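Local coordinates for protein levansucrase (Bacillus megaterium, PDB 3OM4) that belongs to the levansucrase/invertase family, a group of mostly beta-sheet proteins built on a five-bladed beta-propeller, at residues V24-Q29 / N374-V379; D8-Y13 / N261-G266; S32-V37 / K437-K442. The protein carries 1 engineered substitution. One frame throughout, in Å; residues are numbered along the deposited sequence. Where two conformers were deposited one is given.

Interaction 1. Residues V24-Q29 / N374-V379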
loop_
_atom_site.group_PDB
_atom_site.type_symbol
_atom_site.label_atom_id
_atom_site.label_comp_id
_atom_site.label_asym_id
_atom_site.label_seq_id
_atom_site.Cartn_x
_atom_site.Cartn_y
_atom_site.Cartn_z
ATOM N N VAL A 24 16.317 2.379 -14.087
ATOM C CA VAL A 24 16.967 1.669 -15.199
ATOM C C VAL A 24 18.071 0.727 -14.717
ATOM O O VAL A 24 18.408 -0.242 -15.400
ATOM C CB VAL A 24 17.511 2.615 -16.323
ATOM C CG1 VAL A 24 16.381 3.442 -16.941
ATOM C CG2 VAL A 24 18.648 3.507 -15.818
ATOM N N LYS A 25 18.611 0.994 -13.530
ATOM C CA LYS A 25 19.657 0.153 -12.944
ATOM C C LYS A 25 19.112 -1.123 -12.296
ATOM O O LYS A 25 19.873 -2.052 -12.006
ATOM C CB LYS A 25 20.476 0.948 -11.928
ATOM C CG LYS A 25 21.366 2.020 -12.548
ATOM C CD LYS A 25 21.994 2.881 -11.465
ATOM C CE LYS A 25 23.114 3.757 -12.006
ATOM N NZ LYS A 25 22.615 4.890 -12.828
ATOM N N ILE A 26 17.800 -1.172 -12.082
ATOM C CA ILE A 26 17.176 -2.297 -11.375
ATOM C C ILE A 26 17.260 -3.647 -12.109
ATOM O O ILE A 26 17.612 -4.648 -11.481
ATOM C CB ILE A 26 15.734 -1.953 -10.880
ATOM C CG1 ILE A 26 15.822 -1.007 -9.677
ATOM C CG2 ILE A 26 14.946 -3.219 -10.528
ATOM C CD1 ILE A 26 14.487 -0.607 -9.059
ATOM N N PRO A 27 16.966 -3.689 -13.431
ATOM C CA PRO A 27 17.052 -4.989 -14.113
ATOM C C PRO A 27 18.380 -5.740 -13.948
ATOM O O PRO A 27 18.361 -6.961 -13.811
ATOM C CB PRO A 27 16.805 -4.629 -15.579
ATOM C CG PRO A 27 15.884 -3.467 -15.500
ATOM C CD PRO A 27 16.360 -2.668 -14.309
ATOM N N GLN A 28 19.507 -5.029 -13.939
ATOM C CA GLN A 28 20.819 -5.680 -13.809
ATOM C C GLN A 28 21.233 -5.920 -12.355
ATOM O O GLN A 28 22.250 -6.566 -12.089
ATOM C CB GLN A 28 21.905 -4.880 -14.534
ATOM C CG GLN A 28 21.783 -4.855 -16.049
ATOM C CD GLN A 28 22.575 -3.715 -16.657
ATOM O OE1 GLN A 28 23.784 -3.605 -16.452
ATOM N NE2 GLN A 28 21.898 -2.855 -17.406
ATOM N N GLN A 29 20.438 -5.396 -11.425
ATOM C CA GLN A 29 20.696 -5.528 -9.997
ATOM C C GLN A 29 19.837 -6.624 -9.369
ATOM O O GLN A 29 20.269 -7.298 -8.432
ATOM C CB GLN A 29 20.417 -4.189 -9.300
ATOM C CG GLN A 29 20.618 -4.190 -7.789
ATOM C CD GLN A 29 20.005 -2.979 -7.115
ATOM O OE1 GLN A 29 18.974 -2.463 -7.553
ATOM N NE2 GLN A 29 20.632 -2.525 -6.037
ATOM N N ASN A 374 19.723 0.606 -1.103
ATOM C CA ASN A 374 20.501 -0.218 -2.034
ATOM C C ASN A 374 20.785 0.513 -3.350
ATOM O O ASN A 374 20.752 -0.080 -4.432
ATOM C CB ASN A 374 19.797 -1.562 -2.274
ATOM C CG ASN A 374 19.404 -2.246 -0.979
ATOM O OD1 ASN A 374 20.259 -2.572 -0.157
ATOM N ND2 ASN A 374 18.102 -2.455 -0.784
ATOM N N ASP A 375 21.040 1.815 -3.226
ATOM C CA ASP A 375 21.425 2.698 -4.329
ATOM C C ASP A 375 20.293 3.032 -5.299
ATOM O O ASP A 375 20.220 4.151 -5.797
ATOM C CB ASP A 375 22.645 2.153 -5.087
ATOM C CG ASP A 375 23.855 1.963 -4.188
ATOM O OD1 ASP A 375 24.518 0.914 -4.307
ATOM O OD2 ASP A 375 24.142 2.854 -3.358
ATOM N N THR A 376 19.420 2.063 -5.560
ATOM C CA THR A 376 18.422 2.188 -6.622
ATOM C C THR A 376 17.000 2.333 -6.099
ATOM O O THR A 376 16.112 2.775 -6.830
ATOM C CB THR A 376 18.434 0.955 -7.537
ATOM O OG1 THR A 376 17.983 -0.184 -6.791
ATOM C CG2 THR A 376 19.837 0.696 -8.096
ATOM N N GLY A 377 16.782 1.933 -4.849
ATOM C CA GLY A 377 15.436 1.877 -4.291
ATOM C C GLY A 377 14.862 0.472 -4.249
ATOM O O GLY A 377 13.845 0.240 -3.602
ATOM N N LEU A 378 15.503 -0.470 -4.938
ATOM C CA LEU A 378 15.061 -1.867 -4.904
ATOM C C LEU A 378 15.174 -2.478 -3.504
ATOM O O LEU A 378 16.227 -2.412 -2.875
ATOM C CB LEU A 378 15.844 -2.711 -5.920
ATOM C CG LEU A 378 15.569 -4.218 -5.965
ATOM C CD1 LEU A 378 14.144 -4.524 -6.417
ATOM C CD2 LEU A 378 16.566 -4.898 -6.874
ATOM N N VAL A 379 14.073 -3.052 -3.019
ATOM C CA VAL A 379 14.095 -3.840 -1.785
ATOM C C VAL A 379 13.637 -5.278 -2.050
ATOM O O VAL A 379 14.302 -6.232 -1.635
ATOM C CB VAL A 379 13.253 -3.201 -0.651
ATOM C CG1 VAL A 379 13.304 -4.067 0.606
ATOM C CG2 VAL A 379 13.754 -1.795 -0.335
#

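Interaction 2. Residues D8-Y13 / N261-G266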
loop_
_atom_site.group_PDB
_atom_site.type_symbol
_atom_site.label_atom_id
_atom_site.label_comp_id
_atom_site.label_asym_id
_atom_site.label_seq_id
_atom_site.Cartn_x
_atom_site.Cartn_y
_atom_site.Cartn_z
ATOM N N ASP A 8 14.002 22.356 -21.744
ATOM C CA ASP A 8 14.629 21.623 -20.642
ATOM C C ASP A 8 14.663 22.454 -19.364
ATOM O O ASP A 8 14.946 23.653 -19.396
ATOM C CB ASP A 8 16.054 21.192 -21.006
ATOM C CG ASP A 8 16.093 20.165 -22.124
ATOM O OD1 ASP A 8 15.061 19.507 -22.390
ATOM O OD2 ASP A 8 17.175 20.012 -22.732
ATOM N N PHE A 9 14.368 21.806 -18.245
ATOM C CA PHE A 9 14.404 22.463 -16.942
ATOM C C PHE A 9 14.647 21.466 -15.822
ATOM O O PHE A 9 14.787 20.265 -16.064
ATOM C CB PHE A 9 13.128 23.289 -16.690
ATOM C CG PHE A 9 11.877 22.466 -16.493
ATOM C CD1 PHE A 9 11.328 22.308 -15.221
ATOM C CD2 PHE A 9 11.233 21.873 -17.577
ATOM C CE1 PHE A 9 10.162 21.562 -15.032
ATOM C CE2 PHE A 9 10.067 21.125 -17.396
ATOM C CZ PHE A 9 9.533 20.971 -16.123
ATOM N N ASN A 10 14.702 21.977 -14.597
ATOM C CA ASN A 10 14.976 21.157 -13.429
ATOM C C ASN A 10 14.273 21.738 -12.213
ATOM O O ASN A 10 14.717 22.742 -11.645
ATOM C CB ASN A 10 16.487 21.054 -13.195
ATOM C CG ASN A 10 16.854 20.078 -12.083
ATOM O OD1 ASN A 10 15.996 19.567 -11.361
ATOM N ND2 ASN A 10 18.146 19.825 -11.938
ATOM N N ASN A 11 13.160 21.105 -11.849
ATOM C CA ASN A 11 12.348 21.480 -10.692
ATOM C C ASN A 11 12.139 20.276 -9.782
ATOM O O ASN A 11 11.476 19.322 -10.187
ATOM C CB ASN A 11 10.967 21.955 -11.152
ATOM C CG ASN A 11 10.941 23.409 -11.558
ATOM O OD1 ASN A 11 11.973 24.072 -11.621
ATOM N ND2 ASN A 11 9.747 23.914 -11.836
ATOM N N SER A 12 12.674 20.321 -8.565
ATOM C CA SER A 12 12.468 19.239 -7.607
ATOM C C SER A 12 11.163 19.419 -6.831
ATOM O O SER A 12 10.655 18.469 -6.238
ATOM C CB SER A 12 13.645 19.155 -6.632
ATOM O OG SER A 12 13.689 20.304 -5.804
ATOM N N TYR A 13 10.634 20.644 -6.844
ATOM C CA TYR A 13 9.443 21.024 -6.064
ATOM C C TYR A 13 9.633 20.841 -4.561
ATOM O O TYR A 13 8.663 20.734 -3.807
ATOM C CB TYR A 13 8.186 20.299 -6.574
ATOM C CG TYR A 13 7.914 20.616 -8.021
ATOM C CD1 TYR A 13 7.330 21.826 -8.386
ATOM C CD2 TYR A 13 8.275 19.724 -9.026
ATOM C CE1 TYR A 13 7.101 22.135 -9.718
ATOM C CE2 TYR A 13 8.051 20.022 -10.360
ATOM C CZ TYR A 13 7.463 21.229 -10.699
ATOM O OH TYR A 13 7.238 21.525 -12.023
ATOM N N ASN A 261 11.642 17.656 -17.423
ATOM C CA ASN A 261 12.149 17.952 -16.079
ATOM C C ASN A 261 13.261 16.993 -15.653
ATOM O O ASN A 261 13.009 15.816 -15.378
ATOM C CB ASN A 261 11.006 17.937 -15.058
ATOM C CG ASN A 261 11.418 18.473 -13.693
ATOM O OD1 ASN A 261 12.605 18.633 -13.400
ATOM N ND2 ASN A 261 10.429 18.742 -12.842
ATOM N N ARG A 262 14.483 17.517 -15.567
ATOM C CA ARG A 262 15.660 16.721 -15.195
ATOM C C ARG A 262 15.545 16.050 -13.824
ATOM O O ARG A 262 16.150 14.998 -13.598
ATOM C CB ARG A 262 16.936 17.570 -15.249
ATOM C CG ARG A 262 17.310 18.080 -16.635
ATOM C CD ARG A 262 18.504 19.019 -16.547
ATOM N NE ARG A 262 18.762 19.712 -17.807
ATOM C CZ ARG A 262 19.662 19.329 -18.710
ATOM N NH1 ARG A 262 20.407 18.250 -18.503
ATOM N NH2 ARG A 262 19.818 20.031 -19.822
ATOM N N ALA A 263 14.769 16.651 -12.921
ATOM C CA ALA A 263 14.578 16.124 -11.561
ATOM C C ALA A 263 14.068 14.681 -11.536
ATOM O O ALA A 263 14.371 13.923 -10.609
ATOM C CB ALA A 263 13.640 17.020 -10.766
ATOM N N TYR A 264 13.290 14.316 -12.551
ATOM C CA TYR A 264 12.705 12.977 -12.641
ATOM C C TYR A 264 13.643 11.953 -13.262
ATOM O O TYR A 264 13.427 10.749 -13.136
ATOM C CB TYR A 264 11.398 13.016 -13.428
ATOM C CG TYR A 264 10.415 14.034 -12.915
ATOM C CD1 TYR A 264 10.219 14.215 -11.542
ATOM C CD2 TYR A 264 9.682 14.823 -13.798
ATOM C CE1 TYR A 264 9.312 15.152 -11.064
ATOM C CE2 TYR A 264 8.765 15.764 -13.329
ATOM C CZ TYR A 264 8.593 15.925 -11.965
ATOM O OH TYR A 264 7.690 16.849 -11.503
ATOM N N TYR A 265 14.678 12.442 -13.937
ATOM C CA TYR A 265 15.621 11.578 -14.626
ATOM C C TYR A 265 16.797 11.183 -13.745
ATOM O O TYR A 265 17.161 10.009 -13.676
ATOM C CB TYR A 265 16.115 12.263 -15.903
ATOM C CG TYR A 265 15.076 12.311 -16.998
ATOM C CD1 TYR A 265 15.153 11.446 -18.081
ATOM C CD2 TYR A 265 14.012 13.214 -16.948
ATOM C CE1 TYR A 265 14.203 11.472 -19.090
ATOM C CE2 TYR A 265 13.049 13.247 -17.958
ATOM C CZ TYR A 265 13.157 12.372 -19.025
ATOM O OH TYR A 265 12.228 12.385 -20.034
ATOM N N GLY A 266 17.386 12.165 -13.070
ATOM C CA GLY A 266 18.665 11.961 -12.396
ATOM C C GLY A 266 19.751 11.680 -13.421
ATOM O O GLY A 266 19.558 11.903 -14.621
#

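Interaction 3. Residues S32-V37 / K437-K442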
loop_
_atom_site.group_PDB
_atom_site.type_symbol
_atom_site.label_atom_id
_atom_site.label_comp_id
_atom_site.label_asym_id
_atom_site.label_seq_id
_atom_site.Cartn_x
_atom_site.Cartn_y
_atom_site.Cartn_z
ATOM N N SER A 32 19.273 -11.354 -7.696
ATOM C CA SER A 32 20.076 -11.727 -6.546
ATOM C C SER A 32 19.146 -12.118 -5.410
ATOM O O SER A 32 18.060 -11.548 -5.265
ATOM C CB SER A 32 20.962 -10.558 -6.119
ATOM O OG SER A 32 21.459 -10.739 -4.805
ATOM N N ASP A 33 19.574 -13.085 -4.603
ATOM C CA ASP A 33 18.792 -13.506 -3.444
ATOM C C ASP A 33 18.779 -12.443 -2.337
ATOM O O ASP A 33 18.096 -12.605 -1.317
ATOM C CB ASP A 33 19.258 -14.879 -2.932
ATOM C CG ASP A 33 18.784 -16.034 -3.818
ATOM O OD1 ASP A 33 17.980 -15.807 -4.749
ATOM O OD2 ASP A 33 19.212 -17.184 -3.581
ATOM N N GLN A 34 19.510 -11.347 -2.549
ATOM C CA GLN A 34 19.402 -10.176 -1.678
ATOM C C GLN A 34 18.021 -9.523 -1.798
ATOM O O GLN A 34 17.517 -8.956 -0.826
ATOM C CB GLN A 34 20.503 -9.146 -1.975
ATOM C CG GLN A 34 20.473 -7.925 -1.042
ATOM C CD GLN A 34 21.513 -6.864 -1.371
ATOM O OE1 GLN A 34 22.398 -7.069 -2.201
ATOM N NE2 GLN A 34 21.403 -5.714 -0.714
ATOM N N PHE A 35 17.413 -9.624 -2.981
ATOM C CA PHE A 35 16.158 -8.917 -3.282
ATOM C C PHE A 35 14.975 -9.817 -3.640
ATOM O O PHE A 35 13.817 -9.411 -3.497
ATOM C CB PHE A 35 16.371 -7.925 -4.428
ATOM C CG PHE A 35 17.610 -7.096 -4.287
ATOM C CD1 PHE A 35 17.688 -6.097 -3.321
ATOM C CD2 PHE A 35 18.698 -7.310 -5.121
ATOM C CE1 PHE A 35 18.840 -5.326 -3.186
ATOM C CE2 PHE A 35 19.853 -6.543 -4.999
ATOM C CZ PHE A 35 19.922 -5.548 -4.030
ATOM N N LYS A 36 15.269 -11.015 -4.138
ATOM C CA LYS A 36 14.234 -11.952 -4.575
ATOM C C LYS A 36 13.340 -12.368 -3.414
ATOM O O LYS A 36 13.829 -12.763 -2.356
ATOM C CB LYS A 36 14.871 -13.195 -5.205
ATOM C CG LYS A 36 13.878 -14.136 -5.881
ATOM C CD LYS A 36 14.453 -15.541 -6.060
ATOM C CE LYS A 36 14.383 -16.341 -4.761
ATOM N NZ LYS A 36 14.863 -17.741 -4.926
ATOM N N VAL A 37 12.029 -12.263 -3.619
ATOM C CA VAL A 37 11.055 -12.806 -2.679
ATOM C C VAL A 37 11.348 -14.308 -2.558
ATOM O O VAL A 37 11.483 -14.985 -3.576
ATOM C CB VAL A 37 9.605 -12.569 -3.182
ATOM C CG1 VAL A 37 8.590 -13.323 -2.332
ATOM C CG2 VAL A 37 9.277 -11.075 -3.198
ATOM N N LYS A 437 20.992 -0.052 3.466
ATOM C CA LYS A 437 21.088 -1.363 2.826
ATOM C C LYS A 437 20.044 -2.309 3.402
ATOM O O LYS A 437 19.777 -2.291 4.603
ATOM C CB LYS A 437 22.491 -1.961 3.017
ATOM C CG LYS A 437 23.647 -1.031 2.629
ATOM C CD LYS A 437 24.010 -1.148 1.156
ATOM C CE LYS A 437 24.816 0.054 0.679
ATOM N NZ LYS A 437 23.967 1.265 0.486
ATOM N N THR A 438 19.442 -3.121 2.540
ATOM C CA THR A 438 18.507 -4.155 2.983
ATOM C C THR A 438 18.869 -5.494 2.353
ATOM O O THR A 438 19.552 -5.538 1.329
ATOM C CB THR A 438 17.028 -3.815 2.635
ATOM O OG1 THR A 438 16.795 -4.020 1.237
ATOM C CG2 THR A 438 16.684 -2.373 3.002
ATOM N N SER A 439 18.412 -6.583 2.967
ATOM C CA SER A 439 18.578 -7.912 2.391
ATOM C C SER A 439 17.531 -8.887 2.900
ATOM O O SER A 439 17.188 -8.878 4.082
ATOM C CB SER A 439 19.970 -8.479 2.680
ATOM O OG SER A 439 20.077 -9.802 2.172
ATOM N N VAL A 440 17.045 -9.731 1.995
ATOM C CA VAL A 440 16.163 -10.836 2.357
ATOM C C VAL A 440 16.952 -11.794 3.242
ATOM O O VAL A 440 18.074 -12.186 2.902
ATOM C CB VAL A 440 15.620 -11.569 1.108
ATOM C CG1 VAL A 440 14.852 -12.826 1.502
ATOM C CG2 VAL A 440 14.728 -10.643 0.290
ATOM N N VAL A 441 16.375 -12.149 4.384
ATOM C CA VAL A 441 17.048 -13.056 5.309
ATOM C C VAL A 441 16.999 -14.489 4.794
ATOM O O VAL A 441 15.930 -15.042 4.511
ATOM C CB VAL A 441 16.513 -12.935 6.757
ATOM C CG1 VAL A 441 17.233 -13.913 7.690
ATOM C CG2 VAL A 441 16.693 -11.510 7.261
ATOM N N LYS A 442 18.200 -15.046 4.656
ATOM C CA LYS A 442 18.469 -16.403 4.200
ATOM C C LYS A 442 17.650 -17.466 4.936
ATOM O O LYS A 442 17.717 -17.569 6.161
ATOM C CB LYS A 442 19.959 -16.672 4.414
ATOM C CG LYS A 442 20.578 -17.772 3.580
ATOM C CD LYS A 442 21.957 -18.139 4.141
ATOM C CE LYS A 442 23.104 -17.316 3.537
ATOM N NZ LYS A 442 23.001 -15.832 3.713
HETATM O O HOH W 1 16.207 -6.597 0.272
#

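Interaction 1. Residues V24-Q29 / N374-V379
The hydroxyl of T376 shows how one small polar group can tie a helix to a turn. T376 OG1 donates to Q29 OE1 at 2.6 Å, lying in the carbonyl plane on a lone pair, and accepts from the backbone N of L378 at 3.1 Å, closing an ST turn. T376 chi1 of 67° sets the hydroxyl between the backbone N and the carbonyl carbon. The Q29 chain runs straight out from the opposite direction, CG anti to the backbone N, and its NE2 gives a bond to N374 O at 2.9 Å, nearly within the amide plane. One bond accepted and one donated by the same flat group should fix its rotation. L378 CD2 lies 3.5 Å from Q29 OE1, placing a methyl beside the carbonyl. Next to this polar pair, I26 CG1 packs 3.7 Å from T376 OG1, and its tip, CD1, reaches L378 CB at 4.0 Å. K25, whose amine pairs with D21, lends its CB to the methyl of T376. The short, weakly bonded helix 26-29 thus sits against the loop that interrupts strand 371-382, the outermost of its sheet, with Y357 and L359 of strand 356-363 touching I26, and F35 touching both Q29 and L378.

Interaction 2. Residues D8-Y13 / N261-G266
The ring of F9 and the side-chain amide of N261 lie with their planes 33° apart. N261 CA sits over one ring face, 3.9 Å above the plane toward the rim, F9 CZ comes within 3.5 Å of N261 CB, and N11 CB lies in plane at the ring's edge. The Y13 ring carries N11 CB over one face, while Y264 OH approaches Y13 CE2 obliquely at 3.4 Å. The N261 amide, its CG anti to the backbone N (chi1 -170°), pairs with the backbone of N11 through two bonds: ND2 reaches N11 O at 2.9 Å, in plane and on a lone pair, and N11 N bonds to OD1 at 3.0 Å from above its carbonyl plane. A263 N meets OD1 from the other face. R262 N to F9 O, 2.8 Å and almost straight, completes the backbone grip. R262 NH2 and D8 OD2 form a long salt bridge of charge alone, the oxygen well out of the guanidinium plane; N269 and K276 are the stronger partners of R262 and D8. The arrangement is an Asx turn, N261 OD1 with A263 N, whose amide extends the single beta bridge of F9 with N261, securing the N-terminal segment to the loop before helix 269-281.

Interaction 3. Residues S32-V37 / K437-K442
T438 meets Q34 through both its backbone and, by way of water, its side chain. T438 O takes a bond from Q34 NE2 at 2.8 Å, aimed nearly along the C=O axis and lying within the amide plane of Q34. The glutamine gets there by stretching out fully, CG anti to the backbone N (chi1 -177°), and CG packs over one face of its neighbour's ring, F35. The hydroxyl of T438 donates to a water at 2.8 Å, which donates to Q34 O; the same hydroxyl accepts from N374 ND2 of strand 371-382. At S439 the contact is close but milder: its CA points a C-H at Q34 O, at 3.5 Å, and OG flanks Q34 CG while it donates to V440 O of the next residue. V440 supplies the second conventional bond, from its N to Q34 O at 3.0 Å, with the donor tilted from the carbonyl plane. Its side chain points toward the turn, where CG2 lies 3.4 Å from Q34 O and 3.5 Å from K36 O. That turn is shaped by S32, whose OG takes the N-H of Q34 in an ST turn and whose backbone O takes those of F35 and K36. Strand 437-448 is the outermost of its antiparallel sheet, and loop 32-37 lies against it. The chemistry is that of one residue read twice: the amide and the carbonyl of Q34 each find the strand, and a water adds a further link, so an irregular loop is held by directional bonds more than by greasy surface.

In the fold
The three contacts repeat one plan in sequence order: 8-13, 24-29 and 32-37 meet 261-266, 374-379 and 437-442 respectively, so the N-terminal stretch passes over successive later parts of the chain. Interactions 1 and 3, with centres about 12 Å apart, touch through N374 and T438. They lie on strands 371-382 and 437-448, each the outermost of a four-stranded antiparallel sheet, consistent with neighbouring propeller blades. Interaction 2 stands aside, its centre about 20 Å from that of interaction 1 and 31 Å from that of interaction 3, with nearest atoms about 7 Å from those of interaction 1 and about 18 Å from those of interaction 3. The early residues therefore fasten together parts distant in sequence.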